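Local structure of ferrichrome-binding protein (Bacillus subtilis subsp. subtilis, 3G9Q) at residues A38-N41 and V42-P46; K51-G54 and V55-I58; D84-K87 and L88-I91; F252-P255 and I256-E259. The protein binds iron(3+)-hydroxamate complexes such as ferrichrome and hands them to the membrane permease of the FhuCBGD ABC transporter for import. All coordinates share one frame; numbering follows the deposited sequence.

Contact 1: residues A38-N41 and V42-P46; sequences APEN and VFKNP
Phe-43 presents the edge of its ring, not a face, to the carbonyls of Pro-39 and Glu-40, which both lie in its plane; Ala-38 O is also near that plane. Ring atom CD1 is 3.4 Å from Pro-39 O, and CE1 is 3.5 Å from Ala-38 O. The ring is turned back over the preceding residues because Phe-43 CG stands beside the backbone N (chi1 -56°). All this belongs to a tight 3-10-like turn in the loop that leaves strand 35-37. Its backbone evidence is a set of short-range bonds: Lys-44 N to Asn-41 O is 2.8 Å, with the donor above the carbonyl plane, while Phe-43 N to Glu-40 O and Val-42 N to Pro-39 O are weak. Val-42 CG2 rests 3.8 Å from Ala-38 CB, and Tyr-25 of helix 25-31 touches both side chains. Across the turn, Glu-40 bends at chi2 to meet a lysine four residues on. Replacing Glu-40 by an alanine is likely to leave the Lys-44 ammonium without its carboxylate mate and free to swing. As modelled, Lys-44 NZ lies 2.7 Å from Glu-40 OE2 and approaches from above the carboxylate plane, 52° out of it.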
# COMPACT_ATOMS: atom_id res chain seq x y z
N ALA A 38 -4.05 3.50 -17.37
CA ALA A 38 -4.07 2.86 -16.06
C ALA A 38 -5.51 2.54 -15.68
O ALA A 38 -6.44 3.18 -16.17
CB ALA A 38 -3.45 3.78 -15.02
N PRO A 39 -5.72 1.51 -14.83
CA PRO A 39 -7.07 1.12 -14.40
C PRO A 39 -7.72 2.17 -13.48
O PRO A 39 -7.07 3.14 -13.07
CB PRO A 39 -6.84 -0.23 -13.71
CG PRO A 39 -5.43 -0.14 -13.25
CD PRO A 39 -4.73 0.52 -14.39
N GLU A 40 -8.99 1.98 -13.13
CA GLU A 40 -9.69 2.95 -12.29
C GLU A 40 -9.11 3.27 -10.93
O GLU A 40 -9.05 4.43 -10.52
CB GLU A 40 -11.16 2.55 -12.12
CG GLU A 40 -12.09 3.36 -13.02
CD GLU A 40 -12.07 4.86 -12.72
OE1 GLU A 40 -12.38 5.65 -13.64
OE2 GLU A 40 -11.75 5.23 -11.56
N ASN A 41 -8.69 2.24 -10.20
CA ASN A 41 -8.12 2.46 -8.88
C ASN A 41 -7.18 3.65 -8.86
O ASN A 41 -7.26 4.50 -7.97
CB ASN A 41 -7.38 1.21 -8.44
CG ASN A 41 -8.27 0.01 -8.43
OD1 ASN A 41 -9.27 -0.01 -7.70
ND2 ASN A 41 -7.95 -1.00 -9.26
N VAL A 42 -6.31 3.71 -9.85
CA VAL A 42 -5.32 4.77 -9.96
C VAL A 42 -5.93 6.17 -9.83
O VAL A 42 -5.43 7.02 -9.09
CB VAL A 42 -4.56 4.62 -11.29
CG1 VAL A 42 -3.54 5.72 -11.46
CG2 VAL A 42 -3.90 3.25 -11.32
N PHE A 43 -7.03 6.40 -10.53
CA PHE A 43 -7.70 7.69 -10.50
C PHE A 43 -8.56 7.86 -9.25
O PHE A 43 -9.44 8.72 -9.20
CB PHE A 43 -8.56 7.87 -11.75
CG PHE A 43 -7.79 7.72 -13.02
CD1 PHE A 43 -7.35 6.47 -13.44
CD2 PHE A 43 -7.43 8.84 -13.76
CE1 PHE A 43 -6.58 6.34 -14.57
CE2 PHE A 43 -6.66 8.72 -14.90
CZ PHE A 43 -6.22 7.47 -15.30
N LYS A 44 -8.31 7.03 -8.24
CA LYS A 44 -9.06 7.14 -6.99
C LYS A 44 -8.13 7.22 -5.80
O LYS A 44 -8.51 7.73 -4.74
CB LYS A 44 -10.01 5.95 -6.82
CG LYS A 44 -11.28 6.04 -7.64
CD LYS A 44 -12.28 5.00 -7.16
CE LYS A 44 -13.56 5.05 -7.97
NZ LYS A 44 -13.29 4.83 -9.43
N ASN A 45 -6.91 6.71 -5.98
CA ASN A 45 -5.91 6.72 -4.91
C ASN A 45 -5.53 8.16 -4.57
O ASN A 45 -5.13 8.93 -5.42
CB ASN A 45 -4.68 5.95 -5.37
CG ASN A 45 -3.66 5.78 -4.27
OD1 ASN A 45 -3.90 6.15 -3.12
ND2 ASN A 45 -2.52 5.22 -4.62
N PRO A 46 -5.66 8.55 -3.29
CA PRO A 46 -5.32 9.92 -2.91
C PRO A 46 -3.86 10.27 -3.14
O PRO A 46 -3.51 11.44 -3.23
CB PRO A 46 -5.71 9.97 -1.44
CG PRO A 46 -5.46 8.56 -0.99
CD PRO A 46 -6.08 7.78 -2.12

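Contact 2: residues K51-G54 and V55-I58; sequences KTNG and VENI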
# COMPACT_ATOMS: atom_id res chain seq x y z
N LYS A 51 -2.12 14.50 -7.58
CA LYS A 51 -1.29 15.37 -8.42
C LYS A 51 -0.67 14.65 -9.61
O LYS A 51 -0.08 15.29 -10.48
CB LYS A 51 -0.18 16.03 -7.58
CG LYS A 51 -0.53 17.39 -6.96
CD LYS A 51 0.66 18.01 -6.21
CE LYS A 51 1.77 18.44 -7.17
NZ LYS A 51 1.36 19.58 -8.02
N THR A 52 -0.82 13.32 -9.68
CA THR A 52 -0.21 12.55 -10.78
C THR A 52 -1.19 11.78 -11.68
O THR A 52 -1.40 10.58 -11.49
CB THR A 52 0.80 11.51 -10.24
OG1 THR A 52 1.60 12.10 -9.21
CG2 THR A 52 1.68 11.02 -11.38
N ASN A 53 -1.74 12.44 -12.69
CA ASN A 53 -2.68 11.77 -13.59
C ASN A 53 -2.64 12.34 -15.01
O ASN A 53 -3.06 11.69 -15.97
CB ASN A 53 -4.10 11.85 -13.03
CG ASN A 53 -4.50 10.59 -12.27
OD1 ASN A 53 -5.52 10.56 -11.58
ND2 ASN A 53 -3.69 9.55 -12.40
N GLY A 54 -2.13 13.56 -15.11
CA GLY A 54 -2.05 14.27 -16.38
C GLY A 54 -2.12 13.53 -17.70
O GLY A 54 -3.02 13.78 -18.51
N VAL A 55 -1.19 12.61 -17.93
CA VAL A 55 -1.16 11.91 -19.20
C VAL A 55 -1.63 10.45 -19.29
O VAL A 55 -0.93 9.61 -19.85
CB VAL A 55 0.28 11.99 -19.79
CG1 VAL A 55 0.66 13.46 -20.03
CG2 VAL A 55 1.28 11.35 -18.84
N GLU A 56 -2.81 10.13 -18.74
CA GLU A 56 -3.29 8.76 -18.85
C GLU A 56 -4.79 8.54 -19.02
O GLU A 56 -5.60 9.38 -18.64
CB GLU A 56 -2.82 7.88 -17.69
CG GLU A 56 -2.66 8.55 -16.36
CD GLU A 56 -1.24 9.01 -16.14
OE1 GLU A 56 -0.33 8.16 -16.28
OE2 GLU A 56 -1.03 10.20 -15.83
N ASN A 57 -5.11 7.40 -19.61
CA ASN A 57 -6.49 6.99 -19.84
C ASN A 57 -6.83 6.00 -18.71
O ASN A 57 -5.93 5.42 -18.11
CB ASN A 57 -6.59 6.29 -21.22
CG ASN A 57 -7.70 6.87 -22.10
OD1 ASN A 57 -7.44 7.40 -23.19
ND2 ASN A 57 -8.94 6.76 -21.63
N ILE A 58 -8.12 5.82 -18.44
CA ILE A 58 -8.57 4.91 -17.39
C ILE A 58 -8.87 3.50 -17.95
O ILE A 58 -8.20 3.03 -18.87
CB ILE A 58 -9.84 5.46 -16.67
CG1 ILE A 58 -9.75 6.99 -16.54
CG2 ILE A 58 -9.95 4.87 -15.28
CD1 ILE A 58 -10.16 7.76 -17.78
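A beta turn over residues 53-56, on the long loop between strand 35-37 and helix 64-68, brings Asn-53 and Glu-56 together at the protein surface. The evidence is twofold: Glu-56 N donates to Asn-53 O at 3.2 Å, a weak bond with an N-H...O angle of 128°, and the CA atoms of Asn-53 and Glu-56 are 6.1 Å apart, as a reversal of the chain requires. Gly-54 and Val-55 form the two corners. Their torsions depart from the standard turn types, most plainly in the psi of Val-55 (49°), so the turn is a distorted one. Val-55 turns its side chain away from it. Glu-56 behaves differently. Its chain is bent at chi2 (-95°), which folds the carboxylate back over the peptide of Asn-53; the very short approach of OE2 there is doubtful at this resolution. The other oxygen, OE1, has a weak hydrogen bond to Tyr-25 OH, a link to helix 25-31, where Thr-52 also packs. Beyond the turn, the backbone of Asn-57 is bonded to Val-36 and Ala-38, so the chain leaves the reversal alongside strand 35-37, one edge strand of the parallel sheet. Within the turn itself, the aliphatic part of Glu-56 lies against the Asn-53 side chain, with CG 4.2 Å from ND2.

Contact 3: residues D84-K87 and L88-I91; sequences DIKK and LEKI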
# COMPACT_ATOMS: atom_id res chain seq x y z
N ASP A 84 -6.77 -11.42 -21.07
CA ASP A 84 -6.34 -12.24 -22.21
C ASP A 84 -4.94 -11.83 -22.66
O ASP A 84 -4.77 -10.93 -23.48
CB ASP A 84 -7.32 -12.11 -23.39
CG ASP A 84 -7.13 -13.21 -24.43
OD1 ASP A 84 -6.03 -13.33 -25.01
OD2 ASP A 84 -8.10 -13.97 -24.68
N ILE A 85 -3.94 -12.51 -22.12
CA ILE A 85 -2.55 -12.20 -22.45
C ILE A 85 -2.26 -12.34 -23.95
O ILE A 85 -1.76 -11.40 -24.58
CB ILE A 85 -1.59 -13.11 -21.64
CG1 ILE A 85 -2.09 -13.26 -20.20
CG2 ILE A 85 -0.18 -12.52 -21.66
CD1 ILE A 85 -2.22 -11.97 -19.34
N LYS A 86 -2.57 -13.50 -24.53
CA LYS A 86 -2.32 -13.72 -25.96
C LYS A 86 -2.85 -12.58 -26.85
O LYS A 86 -2.13 -12.11 -27.74
CB LYS A 86 -2.92 -15.06 -26.41
CG LYS A 86 -1.97 -16.26 -26.30
CD LYS A 86 -1.42 -16.46 -24.89
CE LYS A 86 -0.60 -17.76 -24.77
NZ LYS A 86 0.51 -17.86 -25.77
N LYS A 87 -4.09 -12.14 -26.62
CA LYS A 87 -4.68 -11.05 -27.40
C LYS A 87 -3.77 -9.82 -27.30
O LYS A 87 -3.45 -9.16 -28.30
CB LYS A 87 -6.08 -10.70 -26.87
CG LYS A 87 -7.27 -11.21 -27.69
CD LYS A 87 -7.42 -12.73 -27.67
CE LYS A 87 -8.73 -13.19 -28.15
NZ LYS A 87 -9.89 -12.89 -27.57
N LEU A 88 -3.36 -9.53 -26.06
CA LEU A 88 -2.50 -8.40 -25.73
C LEU A 88 -1.09 -8.51 -26.32
O LEU A 88 -0.60 -7.55 -26.91
CB LEU A 88 -2.42 -8.26 -24.20
CG LEU A 88 -3.60 -7.59 -23.49
CD1 LEU A 88 -4.91 -8.13 -23.98
CD2 LEU A 88 -3.46 -7.80 -22.00
N GLU A 89 -0.45 -9.66 -26.14
CA GLU A 89 0.90 -9.86 -26.68
C GLU A 89 0.94 -9.39 -28.13
O GLU A 89 1.98 -8.95 -28.63
CB GLU A 89 1.28 -11.35 -26.61
CG GLU A 89 1.25 -11.95 -25.20
CD GLU A 89 1.39 -13.48 -25.18
OE1 GLU A 89 1.35 -14.05 -24.07
OE2 GLU A 89 1.52 -14.10 -26.27
N LYS A 90 -0.21 -9.48 -28.80
CA LYS A 90 -0.31 -9.07 -30.20
C LYS A 90 -0.13 -7.57 -30.33
O LYS A 90 0.60 -7.10 -31.21
CB LYS A 90 -1.68 -9.48 -30.76
CG LYS A 90 -1.63 -10.13 -32.15
CD LYS A 90 -1.11 -9.19 -33.24
CE LYS A 90 -1.03 -9.87 -34.62
NZ LYS A 90 -0.24 -9.07 -35.60
N ILE A 91 -0.79 -6.82 -29.46
CA ILE A 91 -0.70 -5.36 -29.50
C ILE A 91 0.73 -4.83 -29.32
O ILE A 91 1.21 -4.05 -30.15
CB ILE A 91 -1.61 -4.72 -28.44
CG1 ILE A 91 -3.05 -5.15 -28.69
CG2 ILE A 91 -1.48 -3.19 -28.50
CD1 ILE A 91 -3.44 -6.42 -28.05
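Asp-84 and Leu-88 bracket the first turn of helix 85-91, the helix in the beta-alpha-beta crossover between parallel neighbouring strands 74-78 and 94-97. The N-terminal end is capped by Asp-84, whose OD1 accepts from Lys-87 N at 2.8 Å; the donor arrives on the anti side of that oxygen, 28° out of the carboxylate plane. The second oxygen, OD2, pairs with Lys-87 NZ in a salt bridge of 3.6 Å, so one residue supplies both a backbone and a charged partner. Further in, Glu-89 N donates to Ile-85 O at 2.7 Å with an N-H...O angle of 168°, the donor lying nearly on the line of the C=O bond. Leu-88 N reaches Asp-84 O at 3.3 Å, although that oxygen is less surely placed, and Lys-90 N makes weak, doubtful bonds to the carbonyls of Lys-86 and Lys-87. Glu-89 runs extended beyond CG, side by side with Lys-86, and OE2 forms a long salt bridge to Lys-86 NZ at 3.9 Å. Leu-88 is the buried member and meets Val-64, Val-77 and Met-20. With an alanine here those contacts would go, and a gap would probably open between the helix, the sheet and helix 64-68. The Asp-84 carboxylate takes up a first-turn N-H that has no preceding helical carbonyl to accept it, and its negative charge would probably interact favourably with the helix dipole.

Contact 4: residues F252-P255 and I256-E259; sequences FTDP and ISLE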
# COMPACT_ATOMS: atom_id res chain seq x y z
N PHE A 252 -2.46 0.18 -1.96
CA PHE A 252 -1.23 -0.10 -2.70
C PHE A 252 0.03 0.01 -1.85
O PHE A 252 -0.01 0.56 -0.75
CB PHE A 252 -1.07 0.84 -3.90
CG PHE A 252 -2.34 1.10 -4.66
CD1 PHE A 252 -3.18 2.14 -4.29
CD2 PHE A 252 -2.70 0.29 -5.74
CE1 PHE A 252 -4.36 2.37 -4.98
CE2 PHE A 252 -3.89 0.52 -6.44
CZ PHE A 252 -4.72 1.56 -6.06
N THR A 253 1.14 -0.49 -2.38
CA THR A 253 2.42 -0.45 -1.69
C THR A 253 3.53 -0.07 -2.67
O THR A 253 4.66 -0.55 -2.55
CB THR A 253 2.80 -1.82 -1.05
OG1 THR A 253 2.87 -2.83 -2.07
CG2 THR A 253 1.77 -2.23 0.01
N ASP A 254 3.21 0.78 -3.64
CA ASP A 254 4.21 1.22 -4.61
C ASP A 254 4.97 2.38 -3.96
O ASP A 254 4.52 2.93 -2.96
CB ASP A 254 3.51 1.70 -5.88
CG ASP A 254 2.44 2.73 -5.59
OD1 ASP A 254 1.37 2.35 -5.05
OD2 ASP A 254 2.67 3.92 -5.89
N PRO A 255 6.13 2.77 -4.52
CA PRO A 255 6.99 3.85 -4.01
C PRO A 255 6.28 5.17 -3.65
O PRO A 255 6.61 5.81 -2.64
CB PRO A 255 8.01 4.04 -5.13
CG PRO A 255 8.14 2.66 -5.70
CD PRO A 255 6.69 2.20 -5.76
N ILE A 256 5.32 5.58 -4.47
CA ILE A 256 4.58 6.80 -4.20
C ILE A 256 3.61 6.63 -3.03
O ILE A 256 3.51 7.50 -2.17
CB ILE A 256 3.75 7.25 -5.40
CG1 ILE A 256 4.66 7.43 -6.61
CG2 ILE A 256 2.97 8.52 -5.03
CD1 ILE A 256 3.93 7.59 -7.94
N SER A 257 2.86 5.53 -3.04
CA SER A 257 1.89 5.26 -1.99
C SER A 257 2.58 5.06 -0.64
O SER A 257 2.08 5.51 0.40
CB SER A 257 1.08 4.01 -2.32
OG SER A 257 0.17 4.24 -3.38
N LEU A 258 3.72 4.38 -0.67
CA LEU A 258 4.50 4.13 0.53
C LEU A 258 4.93 5.46 1.14
O LEU A 258 4.87 5.64 2.35
CB LEU A 258 5.73 3.25 0.21
CG LEU A 258 5.47 1.78 -0.13
CD1 LEU A 258 6.78 1.07 -0.43
CD2 LEU A 258 4.74 1.10 1.03
N GLU A 259 5.36 6.39 0.29
CA GLU A 259 5.76 7.70 0.78
C GLU A 259 4.58 8.40 1.44
O GLU A 259 4.70 8.93 2.54
CB GLU A 259 6.32 8.56 -0.35
CG GLU A 259 7.83 8.40 -0.55
CD GLU A 259 8.41 9.36 -1.58
OE1 GLU A 259 8.30 9.09 -2.80
OE2 GLU A 259 8.96 10.39 -1.15
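Asp-254 meets Ser-257 through both oxygens of its carboxylate. Beyond CB, CG stands between the backbone N and the carbonyl carbon (chi1 53°), which brings the carboxylate within reach of Ser-257. CG then lies 3.5 Å from Ser-257 OG. One branch, OD1, accepts from that hydroxyl at 2.8 Å, on its syn side. The other branch, OD2, is met by Ser-257 N at 3.3 Å. This donor comes from well above the carboxylate plane, 62° out of it. Ile-256 CB packs 3.5 Å from the same Asp-254 OD2. This is an N-cap: Asp-254 immediately precedes helix 255-270, and Pro-255, which has no N-H to offer, takes the first helical position. The regular helical bonds begin here, for Leu-258 N donates to Asp-254 O at 2.8 Å and Glu-259 N to Pro-255 O at 3.2 Å. Leu-258 sends CD1 to 3.4 Å from Thr-253 O. On the flank facing helix 118-143, Pro-255 touches Trp-124, Leu-258 touches Trp-128, and the Glu-259 carboxylate has Lys-131 and Trp-124 as its partners. Tyr-27 of helix 25-31 packs on Asp-254 and Pro-255.

How the contacts relate
Contacts 1 and 2 adjoin, their centres 9 Å apart: Ala-38 N lies 2.8 Å from Asn-57 O (probable hydrogen bond), and Phe-43 CD2 packs 3.4 Å from Asn-53 OD1. Contact 1 also touches contact 4, where Asn-45 ND2 reaches Ser-257 OG at 3.1 Å and Asn-41 CB meets Phe-252 CZ, tying the loop after strand 35-37 to the start of helix 255-270. Contacts 2 and 4 do not touch (nearest atoms about 5 Å). Contact 3 stands apart, 23 Å from contact 1 between centres. In this family the siderophore sits between two lobes; contacts 1 and 4, centred 13 and 6 Å from the chain centre against 28 Å for contact 3, probably lie nearer that cleft.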